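Local coordinates for periplasmic binding protein (Veillonella parvula, PDB 4N01) that probably binds a solute in the periplasm, likely for hand-over to a membrane transporter, as a two-lobed alpha/beta periplasmic binding protein, at residues F57-A62 with K149-I154; S61-A66 with E177-K182; D84-T89 with D105-L110. All coordinates share one frame; numbering follows the deposited sequence.

Contact 1: residues F57-A62 with K149-I154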
loop_
_atom_site.group_PDB
_atom_site.type_symbol
_atom_site.label_atom_id
_atom_site.label_comp_id
_atom_site.label_asym_id
_atom_site.label_seq_id
_atom_site.Cartn_x
_atom_site.Cartn_y
_atom_site.Cartn_z
ATOM N N PHE A 57 -4.367 15.267 -18.240
ATOM C CA PHE A 57 -4.528 16.257 -17.172
ATOM C C PHE A 57 -3.313 17.181 -17.088
ATOM O O PHE A 57 -2.198 16.789 -17.453
ATOM C CB PHE A 57 -4.715 15.554 -15.817
ATOM C CG PHE A 57 -5.934 14.664 -15.747
ATOM C CD1 PHE A 57 -7.195 15.207 -15.508
ATOM C CD2 PHE A 57 -5.819 13.292 -15.913
ATOM C CE1 PHE A 57 -8.320 14.390 -15.437
ATOM C CE2 PHE A 57 -6.941 12.461 -15.841
ATOM C CZ PHE A 57 -8.189 13.008 -15.600
ATOM N N ALA A 58 -3.523 18.401 -16.598
ATOM C CA ALA A 58 -2.421 19.337 -16.376
ATOM C C ALA A 58 -2.748 20.303 -15.251
ATOM O O ALA A 58 -3.902 20.684 -15.086
ATOM C CB ALA A 58 -2.115 20.113 -17.646
ATOM N N VAL A 59 -1.732 20.698 -14.481
ATOM C CA VAL A 59 -1.875 21.795 -13.524
ATOM C C VAL A 59 -0.693 22.750 -13.622
ATOM O O VAL A 59 0.427 22.335 -13.917
ATOM C CB VAL A 59 -2.022 21.299 -12.063
ATOM C CG1 VAL A 59 -3.255 20.419 -11.924
ATOM C CG2 VAL A 59 -0.767 20.541 -11.619
ATOM N N LYS A 60 -0.953 24.030 -13.389
ATOM C CA LYS A 60 0.092 25.048 -13.394
ATOM C C LYS A 60 0.300 25.604 -11.989
ATOM O O LYS A 60 1.164 26.454 -11.769
ATOM C CB LYS A 60 -0.287 26.192 -14.344
ATOM C CG LYS A 60 -0.418 25.762 -15.784
ATOM C CD LYS A 60 -1.627 26.413 -16.441
ATOM C CE LYS A 60 -1.397 27.872 -16.734
ATOM N NZ LYS A 60 -2.609 28.518 -17.321
ATOM N N SER A 61 -0.514 25.136 -11.050
ATOM C CA SER A 61 -0.450 25.586 -9.667
ATOM C C SER A 61 -1.068 24.502 -8.804
ATOM O O SER A 61 -1.882 23.711 -9.293
ATOM C CB SER A 61 -1.230 26.893 -9.499
ATOM O OG SER A 61 -1.001 27.457 -8.211
ATOM N N ALA A 62 -0.691 24.456 -7.528
ATOM C CA ALA A 62 -1.133 23.368 -6.666
ATOM C C ALA A 62 -2.649 23.375 -6.498
ATOM O O ALA A 62 -3.248 24.435 -6.313
ATOM C CB ALA A 62 -0.452 23.460 -5.309
ATOM N N LYS A 149 -14.684 19.085 -14.151
ATOM C CA LYS A 149 -13.334 19.659 -14.208
ATOM C C LYS A 149 -12.399 19.221 -13.078
ATOM O O LYS A 149 -11.366 19.848 -12.840
ATOM C CB LYS A 149 -13.387 21.191 -14.288
ATOM C CG LYS A 149 -14.226 21.736 -15.440
ATOM C CD LYS A 149 -14.424 23.243 -15.303
ATOM C CE LYS A 149 -15.057 23.851 -16.549
ATOM N NZ LYS A 149 -15.301 25.312 -16.390
ATOM N N VAL A 150 -12.744 18.138 -12.392
ATOM C CA VAL A 150 -11.849 17.583 -11.382
ATOM C C VAL A 150 -10.690 16.855 -12.069
ATOM O O VAL A 150 -10.917 16.053 -12.978
ATOM C CB VAL A 150 -12.597 16.583 -10.461
ATOM C CG1 VAL A 150 -11.635 15.931 -9.462
ATOM C CG2 VAL A 150 -13.754 17.281 -9.743
ATOM N N ASN A 151 -9.459 17.141 -11.644
ATOM C CA ASN A 151 -8.280 16.401 -12.098
ATOM C C ASN A 151 -8.088 15.141 -11.262
ATOM O O ASN A 151 -8.089 15.209 -10.031
ATOM C CB ASN A 151 -7.031 17.284 -11.989
ATOM C CG ASN A 151 -7.035 18.430 -12.994
ATOM O OD1 ASN A 151 -7.388 18.238 -14.159
ATOM N ND2 ASN A 151 -6.653 19.624 -12.547
ATOM N N ILE A 152 -7.916 13.993 -11.917
ATOM C CA ILE A 152 -7.749 12.737 -11.200
ATOM C C ILE A 152 -6.336 12.221 -11.408
ATOM O O ILE A 152 -5.842 12.182 -12.538
ATOM C CB ILE A 152 -8.724 11.664 -11.713
ATOM C CG1 ILE A 152 -10.164 12.167 -11.608
ATOM C CG2 ILE A 152 -8.556 10.371 -10.924
ATOM C CD1 ILE A 152 -11.195 11.215 -12.204
ATOM N N TRP A 153 -5.684 11.826 -10.320
ATOM C CA TRP A 153 -4.333 11.277 -10.392
ATOM C C TRP A 153 -4.266 10.015 -9.568
ATOM O O TRP A 153 -4.742 9.989 -8.433
ATOM C CB TRP A 153 -3.322 12.273 -9.825
ATOM C CG TRP A 153 -1.930 11.728 -9.816
ATOM C CD1 TRP A 153 -1.098 11.601 -10.888
ATOM C CD2 TRP A 153 -1.212 11.220 -8.684
ATOM N NE1 TRP A 153 0.097 11.051 -10.492
ATOM C CE2 TRP A 153 0.053 10.811 -9.143
ATOM C CE3 TRP A 153 -1.518 11.075 -7.326
ATOM C CZ2 TRP A 153 1.018 10.264 -8.293
ATOM C CZ3 TRP A 153 -0.558 10.538 -6.481
ATOM C CH2 TRP A 153 0.695 10.141 -6.972
ATOM N N ILE A 154 -3.658 8.973 -10.122
ATOM C CA ILE A 154 -3.516 7.706 -9.403
ATOM C C ILE A 154 -2.051 7.287 -9.405
ATOM O O ILE A 154 -1.418 7.276 -10.467
ATOM C CB ILE A 154 -4.339 6.595 -10.087
ATOM C CG1 ILE A 154 -5.827 6.966 -10.063
ATOM C CG2 ILE A 154 -4.108 5.243 -9.400
ATOM C CD1 ILE A 154 -6.685 6.061 -10.914
HETATM O O HOH W 1 -6.371 19.125 -16.491
HETATM O O HOH W 2 -6.772 22.044 -14.372
#

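Contact 2: residues S61-A66 with E177-K182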
loop_
_atom_site.group_PDB
_atom_site.type_symbol
_atom_site.label_atom_id
_atom_site.label_comp_id
_atom_site.label_asym_id
_atom_site.label_seq_id
_atom_site.Cartn_x
_atom_site.Cartn_y
_atom_site.Cartn_z
ATOM N N SER A 61 -0.514 25.136 -11.050
ATOM C CA SER A 61 -0.450 25.586 -9.667
ATOM C C SER A 61 -1.068 24.502 -8.804
ATOM O O SER A 61 -1.882 23.711 -9.293
ATOM C CB SER A 61 -1.230 26.893 -9.499
ATOM O OG SER A 61 -1.001 27.457 -8.211
ATOM N N ALA A 62 -0.691 24.456 -7.528
ATOM C CA ALA A 62 -1.133 23.368 -6.666
ATOM C C ALA A 62 -2.649 23.375 -6.498
ATOM O O ALA A 62 -3.248 24.435 -6.313
ATOM C CB ALA A 62 -0.452 23.460 -5.309
ATOM N N PRO A 63 -3.276 22.189 -6.565
ATOM C CA PRO A 63 -4.706 22.070 -6.244
ATOM C C PRO A 63 -4.962 22.591 -4.833
ATOM O O PRO A 63 -4.083 22.469 -3.978
ATOM C CB PRO A 63 -4.943 20.558 -6.282
ATOM C CG PRO A 63 -3.915 20.050 -7.268
ATOM C CD PRO A 63 -2.696 20.910 -7.015
ATOM N N THR A 64 -6.131 23.178 -4.587
ATOM C CA THR A 64 -6.401 23.777 -3.287
ATOM C C THR A 64 -7.544 23.077 -2.570
ATOM O O THR A 64 -7.775 23.317 -1.382
ATOM C CB THR A 64 -6.760 25.252 -3.429
ATOM O OG1 THR A 64 -8.000 25.368 -4.136
ATOM C CG2 THR A 64 -5.669 25.983 -4.183
ATOM N N HIS A 65 -8.272 22.241 -3.306
ATOM C CA HIS A 65 -9.389 21.477 -2.753
ATOM C C HIS A 65 -9.287 19.997 -3.128
ATOM O O HIS A 65 -10.170 19.449 -3.800
ATOM C CB HIS A 65 -10.719 22.044 -3.242
ATOM C CG HIS A 65 -11.080 23.355 -2.621
ATOM N ND1 HIS A 65 -10.344 24.512 -2.830
ATOM C CD2 HIS A 65 -12.080 23.704 -1.784
ATOM C CE1 HIS A 65 -10.885 25.503 -2.157
ATOM N NE2 HIS A 65 -11.945 25.043 -1.506
ATOM N N ALA A 66 -8.213 19.350 -2.685
ATOM C CA ALA A 66 -7.937 17.973 -3.079
ATOM C C ALA A 66 -8.707 16.986 -2.206
ATOM O O ALA A 66 -8.856 17.207 -0.999
ATOM C CB ALA A 66 -6.455 17.698 -2.982
ATOM N N GLU A 177 5.455 17.232 -7.239
ATOM C CA GLU A 177 5.466 18.188 -8.344
ATOM C C GLU A 177 4.078 18.799 -8.567
ATOM O O GLU A 177 3.951 20.007 -8.769
ATOM C CB GLU A 177 5.981 17.519 -9.623
ATOM C CG GLU A 177 7.460 17.145 -9.550
ATOM C CD GLU A 177 7.929 16.288 -10.718
ATOM O OE1 GLU A 177 7.102 15.549 -11.306
ATOM O OE2 GLU A 177 9.138 16.339 -11.043
ATOM N N ILE A 178 3.041 17.966 -8.532
ATOM C CA ILE A 178 1.670 18.455 -8.726
ATOM C C ILE A 178 1.324 19.534 -7.701
ATOM O O ILE A 178 0.645 20.528 -8.013
ATOM C CB ILE A 178 0.631 17.294 -8.633
ATOM C CG1 ILE A 178 0.798 16.319 -9.807
ATOM C CG2 ILE A 178 -0.796 17.841 -8.633
ATOM C CD1 ILE A 178 -0.003 15.010 -9.641
ATOM N N PHE A 179 1.821 19.365 -6.479
ATOM C CA PHE A 179 1.456 20.277 -5.401
ATOM C C PHE A 179 2.501 21.342 -5.107
ATOM O O PHE A 179 2.414 22.035 -4.096
ATOM C CB PHE A 179 1.078 19.480 -4.142
ATOM C CG PHE A 179 -0.319 18.928 -4.199
ATOM C CD1 PHE A 179 -1.383 19.660 -3.674
ATOM C CD2 PHE A 179 -0.582 17.718 -4.831
ATOM C CE1 PHE A 179 -2.681 19.173 -3.751
ATOM C CE2 PHE A 179 -1.873 17.226 -4.919
ATOM C CZ PHE A 179 -2.927 17.959 -4.374
ATOM N N GLY A 180 3.470 21.493 -6.004
ATOM C CA GLY A 180 4.486 22.522 -5.851
ATOM C C GLY A 180 5.403 22.319 -4.655
ATOM O O GLY A 180 5.969 23.286 -4.137
ATOM N N VAL A 181 5.560 21.070 -4.217
ATOM C CA VAL A 181 6.464 20.757 -3.113
ATOM C C VAL A 181 7.450 19.642 -3.473
ATOM O O VAL A 181 7.721 18.743 -2.669
ATOM C CB VAL A 181 5.691 20.397 -1.815
ATOM C CG1 VAL A 181 4.893 21.600 -1.324
ATOM C CG2 VAL A 181 4.762 19.203 -2.046
ATOM N N LYS A 182 7.986 19.695 -4.689
ATOM C CA LYS A 182 8.955 18.682 -5.128
ATOM C C LYS A 182 10.147 18.475 -4.168
ATOM O O LYS A 182 10.521 17.324 -3.905
ATOM C CB LYS A 182 9.435 18.947 -6.564
ATOM C CG LYS A 182 10.267 17.809 -7.159
ATOM C CD LYS A 182 10.789 18.141 -8.559
ATOM C CE LYS A 182 11.749 17.062 -9.049
ATOM N NZ LYS A 182 12.620 17.567 -10.158
#

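Contact 3: residues D84-T89 with D105-L110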
loop_
_atom_site.group_PDB
_atom_site.type_symbol
_atom_site.label_atom_id
_atom_site.label_comp_id
_atom_site.label_asym_id
_atom_site.label_seq_id
_atom_site.Cartn_x
_atom_site.Cartn_y
_atom_site.Cartn_z
ATOM N N ASP A 84 -3.286 21.507 4.234
ATOM C CA ASP A 84 -3.922 22.784 3.894
ATOM C C ASP A 84 -4.550 22.790 2.497
ATOM O O ASP A 84 -5.427 23.617 2.207
ATOM C CB ASP A 84 -2.935 23.948 4.012
ATOM C CG ASP A 84 -3.569 25.288 3.652
ATOM O OD1 ASP A 84 -4.589 25.663 4.284
ATOM O OD2 ASP A 84 -3.066 25.960 2.721
ATOM N N LYS A 85 -4.111 21.872 1.640
ATOM C CA LYS A 85 -4.631 21.792 0.276
ATOM C C LYS A 85 -5.742 20.747 0.131
ATOM O O LYS A 85 -6.227 20.499 -0.981
ATOM C CB LYS A 85 -3.494 21.458 -0.697
ATOM C CG LYS A 85 -2.323 22.438 -0.641
ATOM C CD LYS A 85 -2.763 23.837 -1.049
ATOM C CE LYS A 85 -1.617 24.834 -0.910
ATOM N NZ LYS A 85 -0.941 25.128 -2.205
HETATM N N MSE A 86 -6.121 20.122 1.246
HETATM C CA MSE A 86 -7.040 18.979 1.210
HETATM C C MSE A 86 -8.457 19.336 1.643
HETATM O O MSE A 86 -8.676 19.871 2.736
HETATM C CB MSE A 86 -6.471 17.823 2.035
HETATM C CG MSE A 86 -5.135 17.368 1.478
HETATM SE SE MSE A 86 -4.172 16.111 2.583
HETATM C CE MSE A 86 -5.447 14.636 2.441
ATOM N N ALA A 87 -9.422 19.046 0.774
ATOM C CA ALA A 87 -10.820 19.347 1.079
ATOM C C ALA A 87 -11.540 18.159 1.714
ATOM O O ALA A 87 -12.633 18.303 2.254
ATOM C CB ALA A 87 -11.544 19.790 -0.165
ATOM N N GLY A 88 -10.942 16.982 1.649
ATOM C CA GLY A 88 -11.588 15.831 2.254
ATOM C C GLY A 88 -10.809 14.541 2.107
ATOM O O GLY A 88 -9.998 14.401 1.195
ATOM N N THR A 89 -11.062 13.601 3.011
ATOM C CA THR A 89 -10.517 12.251 2.885
ATOM C C THR A 89 -11.646 11.236 3.009
ATOM O O THR A 89 -12.724 11.555 3.516
ATOM C CB THR A 89 -9.493 11.931 3.978
ATOM O OG1 THR A 89 -10.136 12.002 5.259
ATOM C CG2 THR A 89 -8.327 12.907 3.915
ATOM N N ASP A 105 -6.017 14.909 11.427
ATOM C CA ASP A 105 -7.084 15.516 12.208
ATOM C C ASP A 105 -7.490 16.894 11.696
ATOM O O ASP A 105 -8.474 17.460 12.161
ATOM C CB ASP A 105 -6.688 15.612 13.690
ATOM C CG ASP A 105 -6.685 14.262 14.379
ATOM O OD1 ASP A 105 -7.162 13.281 13.770
ATOM O OD2 ASP A 105 -6.225 14.183 15.542
ATOM N N LYS A 106 -6.737 17.441 10.752
ATOM C CA LYS A 106 -7.029 18.784 10.257
ATOM C C LYS A 106 -7.907 18.755 9.007
ATOM O O LYS A 106 -8.451 19.791 8.587
ATOM C CB LYS A 106 -5.716 19.536 9.990
ATOM C CG LYS A 106 -4.904 19.766 11.255
ATOM C CD LYS A 106 -3.620 20.519 10.974
ATOM C CE LYS A 106 -2.792 20.670 12.241
ATOM N NZ LYS A 106 -1.464 21.307 11.995
ATOM N N VAL A 107 -8.054 17.566 8.426
ATOM C CA VAL A 107 -8.767 17.410 7.161
ATOM C C VAL A 107 -10.156 16.798 7.352
ATOM O O VAL A 107 -10.317 15.818 8.079
ATOM C CB VAL A 107 -7.966 16.548 6.170
ATOM C CG1 VAL A 107 -8.687 16.472 4.830
ATOM C CG2 VAL A 107 -6.567 17.127 5.992
ATOM N N LYS A 108 -11.151 17.389 6.700
ATOM C CA LYS A 108 -12.529 16.907 6.756
ATOM C C LYS A 108 -12.651 15.458 6.258
ATOM O O LYS A 108 -12.119 15.107 5.201
ATOM C CB LYS A 108 -13.411 17.821 5.906
ATOM C CG LYS A 108 -14.893 17.456 5.863
ATOM C CD LYS A 108 -15.644 18.475 5.006
ATOM C CE LYS A 108 -17.145 18.236 5.008
ATOM N NZ LYS A 108 -17.749 18.413 6.357
ATOM N N VAL A 109 -13.331 14.622 7.036
ATOM C CA VAL A 109 -13.628 13.254 6.637
ATOM C C VAL A 109 -14.982 13.204 5.931
ATOM O O VAL A 109 -16.003 13.536 6.528
ATOM C CB VAL A 109 -13.646 12.330 7.862
ATOM C CG1 VAL A 109 -14.067 10.922 7.453
ATOM C CG2 VAL A 109 -12.261 12.313 8.514
ATOM N N LEU A 110 -14.992 12.807 4.659
ATOM C CA LEU A 110 -16.218 12.856 3.856
ATOM C C LEU A 110 -17.115 11.658 4.109
ATOM O O LEU A 110 -18.336 11.760 4.038
ATOM C CB LEU A 110 -15.885 12.934 2.359
ATOM C CG LEU A 110 -15.098 14.170 1.918
ATOM C CD1 LEU A 110 -14.853 14.154 0.417
ATOM C CD2 LEU A 110 -15.816 15.442 2.338
HETATM O O HOH W 3 -10.461 19.492 4.850
HETATM O O HOH W 4 -9.182 13.361 7.234
#

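Contact 1: residues F57-A62 with K149-I154
F57 lays its ring against the backbone of N151 and I152. CG stands anti to the carbonyl carbon (chi1 -61°), which turns the ring to the start of strand 151-153. F57 CB lies 4.1 Å from N151 OD1. One ortho carbon, F57 CD1, comes closer, 3.3 Å from N151 OD1, which sits at the ring edge near its plane. Next along the ring, F57 CE1 is 3.6 Å from I152 N. Across the ring F57 CE2 reaches I152 O at 3.5 Å, and this carbonyl oxygen lies over one face, offset toward the rim. At the tip, F57 CZ packs on I152 CB at 4.1 Å. The amide of N151 stands nearly upright to the ring, with the planes 85° apart. Its two ends meet the backbone of A58 through separate waters. OD1 accepts from a water that in turn accepts from A58 N. ND2 donates to a second water, which donates to A58 O. N151 ND2 also touches V59 CG1 at 3.5 Å. Strand 57-59, the end of the hairpin 44-50/53-59, thus packs across strand 151-153, an outermost strand of the five-stranded parallel sheet. Their short axes cross at 104°. W46, from strand 44-50, bonds to I152 O and packs its ring near that of F57. I146 of helix 142-147 also touches F57, and I178 of helix 165-178 touches V59.

Contact 2: residues S61-A66 with E177-K182
The C-terminal end of helix 165-178 packs here on the loop that leads into strand 66-68, the central strand of the parallel sheet. F179 and P63 carry the contact. The proline comes over one face of the F179 ring in a CH-pi contact. P63 CD stands 3.8 Å from the ring centroid, 16° off the normal, and the two side chains cross at about a right angle. P63 CB and CG follow toward the CE1 and CZ side, with P63 CB 3.7 Å from F179 CE1. A66 CB meets the ring at its edge, 3.8 Å from F179 CZ. The first torsion of F179 (chi1 -80°) sets CG anti to the carbonyl carbon and carries the ring under P63, with its CZ end at A66. The helix ends in a Schellman motif. G180, at positive phi, is its C-prime residue, and its N bonds to E177 O. The turn brings backbone oxygens against the loop: F179 O lies 3.4 Å from A62 CB, and I178 O lies 3.5 Å from P63 CD. I178 CG2 also touches P63 CD, at 4.0 Å. P63 O is buried and has no polar partner in the model; F179 CE1 lies 3.6 Å from P63 O. Cut back to an alanine, F179 would no longer offer P63 a ring face, and a gap would probably open between P63 and A66. F127 of strand 127-129 meets the F179 ring edge-to-face, and M77 of helix 71-79 touches both F179 and A66.

Contact 3: residues D84-T89 with D105-L110
T89 and K108 are joined by a backbone bond, T89 N to K108 O, at 2.9 Å. A second bond runs the other way, from L110 N to T89 O at 2.8 Å. It is the straighter of the two, 170° at the hydrogen against 148°. Together they flank V109 and make a parallel bridge of T89 with V109. K108 O also receives a CA-H contact from G88 CA at 3.1 Å. G88 has no side chain, and L110 CG packs 3.9 Å from G88 CA; a CB at G88 would clash there. V107 is the main apolar residue of the contact. V107 CG1, anti to the backbone N (chi1 -176°), touches T89 CG2 at 3.7 Å and M86 CB at 3.8 Å. M86 is a selenomethionine. T89 OG1 takes the position between its own N and carbonyl carbon, which puts it by V109 CG2 and within reach of a water.

Two waters form the next layer. One accepts from K108 N and donates to M86 O. The other donates to V107 O and lies 2.6 Å from T89 OG1. The first joins the two segments ahead of the paired residues; the second lies beside the bridge, on the side chain of T89. Farther out, helix 71-79 meets M86 through M77 and L78, and T89 through T74. Y104 of helix 101-104 touches T89 and V109. That helix belongs to the beta-alpha-beta unit that joins strands 86-90 and 109-111. Strand 109-111 is the outermost strand on this side of the sheet and is weakly bonded. The chemistry implies an edge strand held by two backbone bonds, with one water ahead of the pairing and one on T89 OG1, and V107 packed on M86 and T89.

How the contacts relate
From the N terminus, strand 53-59 comes first, and its end takes part in contact 1. The loop that follows, sharing S61 and A62 with contact 1, opens contact 2 and leads into strand 66-68. Contact 3 then closes a short loop within one beta-alpha-beta unit, nested inside the longer loops of contacts 1 and 2. Contact 1 closes next, at edge strand 151-153, and contact 2 last, at the end of helix 165-178. These two loops overlap without nesting. Contacts 1 and 2 meet where I178 touches W153 and V59. Contacts 2 and 3 are joined through A66, probably hydrogen-bonded to K85 and A87. The set ties the hairpin and this helix to the five-stranded sheet.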